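Local coordinates for protein Two-component system sensor histidine kinase (Bacteroides thetaiotaomicron, PDB 3OTT) that probably senses saccharides outside the cell through beta-propeller and beta-sandwich domains, as part of a putative one-component histidine kinase receptor that regulates transcription, at residues 73-85 with 94-108. Residues are numbered along the deposited sequence; the frame is centred on the assembly and turned at random.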
loop_
_atom_site.group_PDB
_atom_site.type_symbol
_atom_site.label_atom_id
_atom_site.label_comp_id
_atom_site.label_asym_id
_atom_site.label_seq_id
_atom_site.Cartn_x
_atom_site.Cartn_y
_atom_site.Cartn_z
ATOM N N ASN B 73 -6.803 -16.691 -9.028
ATOM C CA ASN B 73 -6.136 -17.360 -7.909
ATOM C C ASN B 73 -6.524 -18.857 -7.877
ATOM O O ASN B 73 -6.585 -19.474 -6.804
ATOM C CB ASN B 73 -6.583 -16.695 -6.605
ATOM C CG ASN B 73 -5.591 -16.894 -5.451
ATOM O OD1 ASN B 73 -4.399 -17.154 -5.640
ATOM N ND2 ASN B 73 -6.101 -16.766 -4.233
ATOM N N THR B 74 -6.878 -19.425 -9.034
ATOM C CA THR B 74 -7.230 -20.817 -9.053
ATOM C C THR B 74 -6.959 -21.535 -10.362
ATOM O O THR B 74 -6.930 -22.763 -10.361
ATOM C CB THR B 74 -8.680 -21.100 -8.554
ATOM O OG1 THR B 74 -8.827 -22.506 -8.348
ATOM C CG2 THR B 74 -9.767 -20.644 -9.551
ATOM N N TYR B 75 -6.786 -20.812 -11.477
ATOM C CA TYR B 75 -6.546 -21.499 -12.781
ATOM C C TYR B 75 -5.160 -21.248 -13.356
ATOM O O TYR B 75 -4.571 -20.196 -13.172
ATOM C CB TYR B 75 -7.574 -21.105 -13.865
ATOM C CG TYR B 75 -9.030 -21.201 -13.455
ATOM C CD1 TYR B 75 -9.689 -22.450 -13.369
ATOM C CD2 TYR B 75 -9.764 -20.054 -13.176
ATOM C CE1 TYR B 75 -11.025 -22.528 -12.960
ATOM C CE2 TYR B 75 -11.107 -20.127 -12.748
ATOM C CZ TYR B 75 -11.718 -21.349 -12.651
ATOM O OH TYR B 75 -13.051 -21.337 -12.276
ATOM N N LEU B 76 -4.641 -22.204 -14.074
ATOM C CA LEU B 76 -3.490 -21.958 -14.929
ATOM C C LEU B 76 -4.052 -21.974 -16.339
ATOM O O LEU B 76 -4.587 -23.023 -16.744
ATOM C CB LEU B 76 -2.410 -23.054 -14.772
ATOM C CG LEU B 76 -1.389 -23.011 -13.626
ATOM C CD1 LEU B 76 -1.871 -22.322 -12.381
ATOM C CD2 LEU B 76 -0.946 -24.414 -13.259
ATOM N N TYR B 77 -4.049 -20.813 -17.006
ATOM C CA TYR B 77 -4.372 -20.684 -18.427
ATOM C C TYR B 77 -3.061 -20.854 -19.166
ATOM O O TYR B 77 -2.104 -20.100 -18.945
ATOM C CB TYR B 77 -4.981 -19.268 -18.767
ATOM C CG TYR B 77 -6.471 -19.127 -18.522
ATOM C CD1 TYR B 77 -7.062 -19.657 -17.366
ATOM C CD2 TYR B 77 -7.278 -18.445 -19.427
ATOM C CE1 TYR B 77 -8.455 -19.555 -17.139
ATOM C CE2 TYR B 77 -8.651 -18.283 -19.226
ATOM C CZ TYR B 77 -9.251 -18.856 -18.082
ATOM O OH TYR B 77 -10.626 -18.724 -17.885
ATOM N N MET B 78 -3.009 -21.813 -20.065
ATOM C CA MET B 78 -1.760 -22.164 -20.734
ATOM C C MET B 78 -1.948 -22.210 -22.249
ATOM O O MET B 78 -2.906 -22.828 -22.732
ATOM C CB MET B 78 -1.310 -23.543 -20.221
ATOM C CG MET B 78 -1.107 -23.553 -18.666
ATOM S SD MET B 78 -0.686 -25.224 -18.203
ATOM C CE MET B 78 -2.279 -26.073 -18.238
ATOM N N GLY B 79 -1.039 -21.585 -22.999
ATOM C CA GLY B 79 -1.173 -21.603 -24.437
ATOM C C GLY B 79 -0.624 -22.856 -25.065
ATOM O O GLY B 79 0.426 -23.308 -24.664
ATOM N N THR B 80 -1.315 -23.399 -26.074
ATOM C CA THR B 80 -0.979 -24.697 -26.721
ATOM C C THR B 80 -1.270 -24.551 -28.229
ATOM O O THR B 80 -1.789 -23.512 -28.633
ATOM C CB THR B 80 -1.871 -25.884 -26.178
ATOM O OG1 THR B 80 -3.225 -25.665 -26.540
ATOM C CG2 THR B 80 -1.834 -26.035 -24.638
ATOM N N ASP B 81 -0.951 -25.576 -29.022
ATOM C CA ASP B 81 -1.380 -25.720 -30.429
ATOM C C ASP B 81 -2.904 -25.649 -30.575
ATOM O O ASP B 81 -3.442 -25.092 -31.541
ATOM C CB ASP B 81 -0.918 -27.101 -30.948
ATOM C CG ASP B 81 0.634 -27.268 -30.917
ATOM O OD1 ASP B 81 1.382 -26.258 -30.734
ATOM O OD2 ASP B 81 1.119 -28.413 -31.099
ATOM N N ASN B 82 -3.620 -26.236 -29.624
ATOM C CA ASN B 82 -5.057 -26.249 -29.760
ATOM C C ASN B 82 -5.747 -25.024 -29.140
ATOM O O ASN B 82 -6.928 -24.771 -29.363
ATOM C CB ASN B 82 -5.683 -27.522 -29.259
ATOM C CG ASN B 82 -7.161 -27.593 -29.620
ATOM O OD1 ASN B 82 -8.012 -27.782 -28.740
ATOM N ND2 ASN B 82 -7.484 -27.406 -30.917
ATOM N N GLY B 83 -5.003 -24.217 -28.419
ATOM C CA GLY B 83 -5.600 -22.988 -27.980
ATOM C C GLY B 83 -5.142 -22.677 -26.593
ATOM O O GLY B 83 -3.999 -22.251 -26.361
ATOM N N ILE B 84 -6.057 -22.868 -25.675
ATOM C CA ILE B 84 -5.799 -22.592 -24.301
ATOM C C ILE B 84 -6.290 -23.732 -23.487
ATOM O O ILE B 84 -7.430 -24.104 -23.555
ATOM C CB ILE B 84 -6.463 -21.297 -23.848
ATOM C CG1 ILE B 84 -5.772 -20.127 -24.543
ATOM C CG2 ILE B 84 -6.437 -21.188 -22.310
ATOM C CD1 ILE B 84 -6.194 -18.804 -24.075
ATOM N N LEU B 85 -5.387 -24.282 -22.708
ATOM C CA LEU B 85 -5.689 -25.356 -21.828
ATOM C C LEU B 85 -5.847 -24.743 -20.442
ATOM O O LEU B 85 -4.974 -23.992 -19.983
ATOM C CB LEU B 85 -4.511 -26.302 -21.894
ATOM C CG LEU B 85 -4.656 -27.654 -21.237
ATOM C CD1 LEU B 85 -5.845 -28.484 -21.848
ATOM C CD2 LEU B 85 -3.262 -28.342 -21.370
ATOM N N TYR B 94 -8.844 -30.386 -15.243
ATOM C CA TYR B 94 -8.911 -29.515 -16.427
ATOM C C TYR B 94 -10.356 -29.078 -16.559
ATOM O O TYR B 94 -11.235 -29.903 -16.450
ATOM C CB TYR B 94 -8.407 -30.234 -17.709
ATOM C CG TYR B 94 -6.915 -30.357 -17.647
ATOM C CD1 TYR B 94 -6.124 -29.319 -18.058
ATOM C CD2 TYR B 94 -6.299 -31.476 -17.077
ATOM C CE1 TYR B 94 -4.721 -29.383 -17.968
ATOM C CE2 TYR B 94 -4.919 -31.557 -16.961
ATOM C CZ TYR B 94 -4.121 -30.488 -17.405
ATOM O OH TYR B 94 -2.742 -30.522 -17.343
ATOM N N GLU B 95 -10.585 -27.781 -16.721
ATOM C CA GLU B 95 -11.915 -27.222 -16.654
ATOM C C GLU B 95 -12.094 -26.293 -17.777
ATOM O O GLU B 95 -11.880 -25.102 -17.548
ATOM C CB GLU B 95 -12.112 -26.411 -15.337
ATOM C CG GLU B 95 -12.767 -27.297 -14.244
ATOM C CD GLU B 95 -12.878 -26.659 -12.857
ATOM O OE1 GLU B 95 -12.832 -25.412 -12.777
ATOM O OE2 GLU B 95 -13.050 -27.428 -11.851
ATOM N N GLN B 96 -12.447 -26.781 -18.976
ATOM C CA GLN B 96 -12.611 -25.867 -20.141
ATOM C C GLN B 96 -13.858 -24.978 -20.134
ATOM O O GLN B 96 -14.991 -25.476 -20.107
ATOM C CB GLN B 96 -12.577 -26.557 -21.534
ATOM C CG GLN B 96 -11.210 -27.071 -22.076
ATOM C CD GLN B 96 -10.030 -26.027 -22.098
ATOM O OE1 GLN B 96 -9.061 -26.150 -21.304
ATOM N NE2 GLN B 96 -10.096 -25.050 -23.018
ATOM N N PRO B 97 -13.640 -23.656 -20.284
ATOM C CA PRO B 97 -14.657 -22.658 -20.671
ATOM C C PRO B 97 -15.462 -23.089 -21.896
ATOM O O PRO B 97 -14.993 -23.885 -22.676
ATOM C CB PRO B 97 -13.805 -21.429 -21.049
ATOM C CG PRO B 97 -12.543 -21.550 -20.251
ATOM C CD PRO B 97 -12.279 -23.070 -20.261
ATOM N N GLU B 98 -16.677 -22.576 -22.068
ATOM C CA GLU B 98 -17.411 -22.871 -23.269
ATOM C C GLU B 98 -16.760 -22.190 -24.499
ATOM O O GLU B 98 -17.028 -22.589 -25.619
ATOM C CB GLU B 98 -18.924 -22.562 -23.127
ATOM C CG GLU B 98 -19.805 -23.857 -22.851
ATOM C CD GLU B 98 -21.352 -23.725 -23.166
ATOM O OE1 GLU B 98 -22.009 -22.690 -22.834
ATOM O OE2 GLU B 98 -21.921 -24.695 -23.741
ATOM N N THR B 99 -15.873 -21.222 -24.287
ATOM C CA THR B 99 -15.317 -20.409 -25.408
ATOM C C THR B 99 -14.428 -21.145 -26.412
ATOM O O THR B 99 -13.487 -21.863 -26.051
ATOM C CB THR B 99 -14.500 -19.194 -24.901
ATOM O OG1 THR B 99 -15.190 -18.566 -23.818
ATOM C CG2 THR B 99 -14.231 -18.163 -26.061
ATOM N N ASP B 100 -14.717 -20.897 -27.678
ATOM C CA ASP B 100 -13.861 -21.286 -28.774
ATOM C C ASP B 100 -12.675 -20.341 -28.850
ATOM O O ASP B 100 -12.810 -19.201 -29.247
ATOM C CB ASP B 100 -14.656 -21.266 -30.072
ATOM C CG ASP B 100 -13.929 -21.979 -31.202
ATOM O OD1 ASP B 100 -12.697 -22.225 -31.039
ATOM O OD2 ASP B 100 -14.587 -22.298 -32.237
ATOM N N PHE B 101 -11.517 -20.809 -28.419
ATOM C CA PHE B 101 -10.314 -20.003 -28.397
ATOM C C PHE B 101 -9.545 -20.145 -29.711
ATOM O O PHE B 101 -9.636 -21.170 -30.365
ATOM C CB PHE B 101 -9.443 -20.466 -27.228
ATOM C CG PHE B 101 -9.933 -19.984 -25.841
ATOM C CD1 PHE B 101 -10.057 -18.593 -25.545
ATOM C CD2 PHE B 101 -10.233 -20.911 -24.830
ATOM C CE1 PHE B 101 -10.474 -18.169 -24.307
ATOM C CE2 PHE B 101 -10.644 -20.490 -23.543
ATOM C CZ PHE B 101 -10.777 -19.124 -23.277
ATOM N N PRO B 102 -8.761 -19.133 -30.097
ATOM C CA PRO B 102 -7.880 -19.339 -31.241
ATOM C C PRO B 102 -6.801 -20.379 -30.920
ATOM O O PRO B 102 -6.499 -20.610 -29.762
ATOM C CB PRO B 102 -7.236 -17.968 -31.434
ATOM C CG PRO B 102 -7.209 -17.381 -30.115
ATOM C CD PRO B 102 -8.506 -17.837 -29.441
ATOM N N THR B 103 -6.259 -20.994 -31.961
ATOM C CA THR B 103 -5.206 -21.978 -31.903
ATOM C C THR B 103 -3.801 -21.332 -31.780
ATOM O O THR B 103 -3.641 -20.126 -32.008
ATOM C CB THR B 103 -5.267 -22.850 -33.211
ATOM O OG1 THR B 103 -5.054 -22.021 -34.362
ATOM C CG2 THR B 103 -6.639 -23.600 -33.355
ATOM N N ASP B 104 -2.787 -22.122 -31.408
ATOM C CA ASP B 104 -1.374 -21.667 -31.524
ATOM C C ASP B 104 -1.074 -20.361 -30.759
ATOM O O ASP B 104 -0.469 -19.405 -31.311
ATOM C CB ASP B 104 -0.982 -21.503 -33.010
ATOM C CG ASP B 104 -1.259 -22.768 -33.831
ATOM O OD1 ASP B 104 -0.868 -23.899 -33.365
ATOM O OD2 ASP B 104 -1.882 -22.652 -34.933
ATOM N N VAL B 105 -1.532 -20.316 -29.509
ATOM C CA VAL B 105 -1.229 -19.258 -28.594
ATOM C C VAL B 105 0.248 -19.355 -28.151
ATOM O O VAL B 105 0.786 -20.486 -27.831
ATOM C CB VAL B 105 -2.164 -19.360 -27.404
ATOM C CG1 VAL B 105 -1.779 -18.414 -26.300
ATOM C CG2 VAL B 105 -3.634 -19.103 -27.859
ATOM N N ARG B 106 0.867 -18.178 -28.043
ATOM C CA ARG B 106 2.294 -18.086 -27.821
ATOM C C ARG B 106 2.572 -17.152 -26.661
ATOM O O ARG B 106 3.608 -17.258 -26.027
ATOM C CB ARG B 106 3.023 -17.568 -29.064
ATOM C CG ARG B 106 3.167 -18.540 -30.203
ATOM C CD ARG B 106 4.151 -19.686 -29.851
ATOM N NE ARG B 106 4.237 -20.659 -30.952
ATOM C CZ ARG B 106 3.307 -21.585 -31.181
ATOM N NH1 ARG B 106 2.220 -21.645 -30.404
ATOM N NH2 ARG B 106 3.463 -22.471 -32.169
ATOM N N THR B 107 1.654 -16.247 -26.343
ATOM C CA THR B 107 1.940 -15.259 -25.316
ATOM C C THR B 107 0.664 -14.758 -24.712
ATOM O O THR B 107 -0.378 -14.695 -25.401
ATOM C CB THR B 107 2.790 -14.041 -25.907
ATOM O OG1 THR B 107 2.975 -13.070 -24.882
ATOM C CG2 THR B 107 1.996 -13.277 -27.082
ATOM N N MET B 108 0.707 -14.390 -23.431
ATOM C CA MET B 108 -0.514 -13.936 -22.693
ATOM C C MET B 108 -0.151 -12.830 -21.730
ATOM O O MET B 108 0.941 -12.855 -21.210
ATOM C CB MET B 108 -1.138 -15.051 -21.889
ATOM C CG MET B 108 -1.677 -16.223 -22.707
ATOM S SD MET B 108 -2.567 -17.589 -21.785
ATOM C CE MET B 108 -1.336 -18.259 -20.855
HETATM O O HOH W 1 1.278 -24.002 -31.889
#
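Strands 75-79 and 105-108 belong to successive four-stranded sheets; their axes approach to 6.8 Å, with 136° between their directions, and Gly79 touches Val105. At the hairpin turn, Asp104 N donates to Asp81 O (3.0 Å) from above the carbonyl plane, and Val105 N reaches Thr80 O weakly. A water bridges Asp81 OD1 and Asp104 OD1 while accepting from Arg106 NH2; Tyr66 also bonds Asp81 OD1. Ile84 points toward 94-108: its CD1 stands 4.2 Å from the Phe101 ring centroid, 14° off the normal, a CH-pi contact on the face opposite Thr99, and CG1 packs on Val105 CG2. Gln96, bent at chi2, brings NE2 to Ile84 O at 2.9 Å, nearly in line with the C=O bond, while its OE1 accepts from Val86 N. With CG anti to the backbone N (chi1 -170°), Leu85 lays its CG 3.7 Å from Tyr94 CE1. Shortening Leu85 to an alanine is likely to leave the Tyr94 ring less firmly held. The sheets, consecutive antiparallel propeller blades, thus meet through an apolar core, with one amide gripping strand 84-88 and a water that donates to both carboxylates, near the Arg106 guanidinium, probably easing the Asp81-Asp104 repulsion.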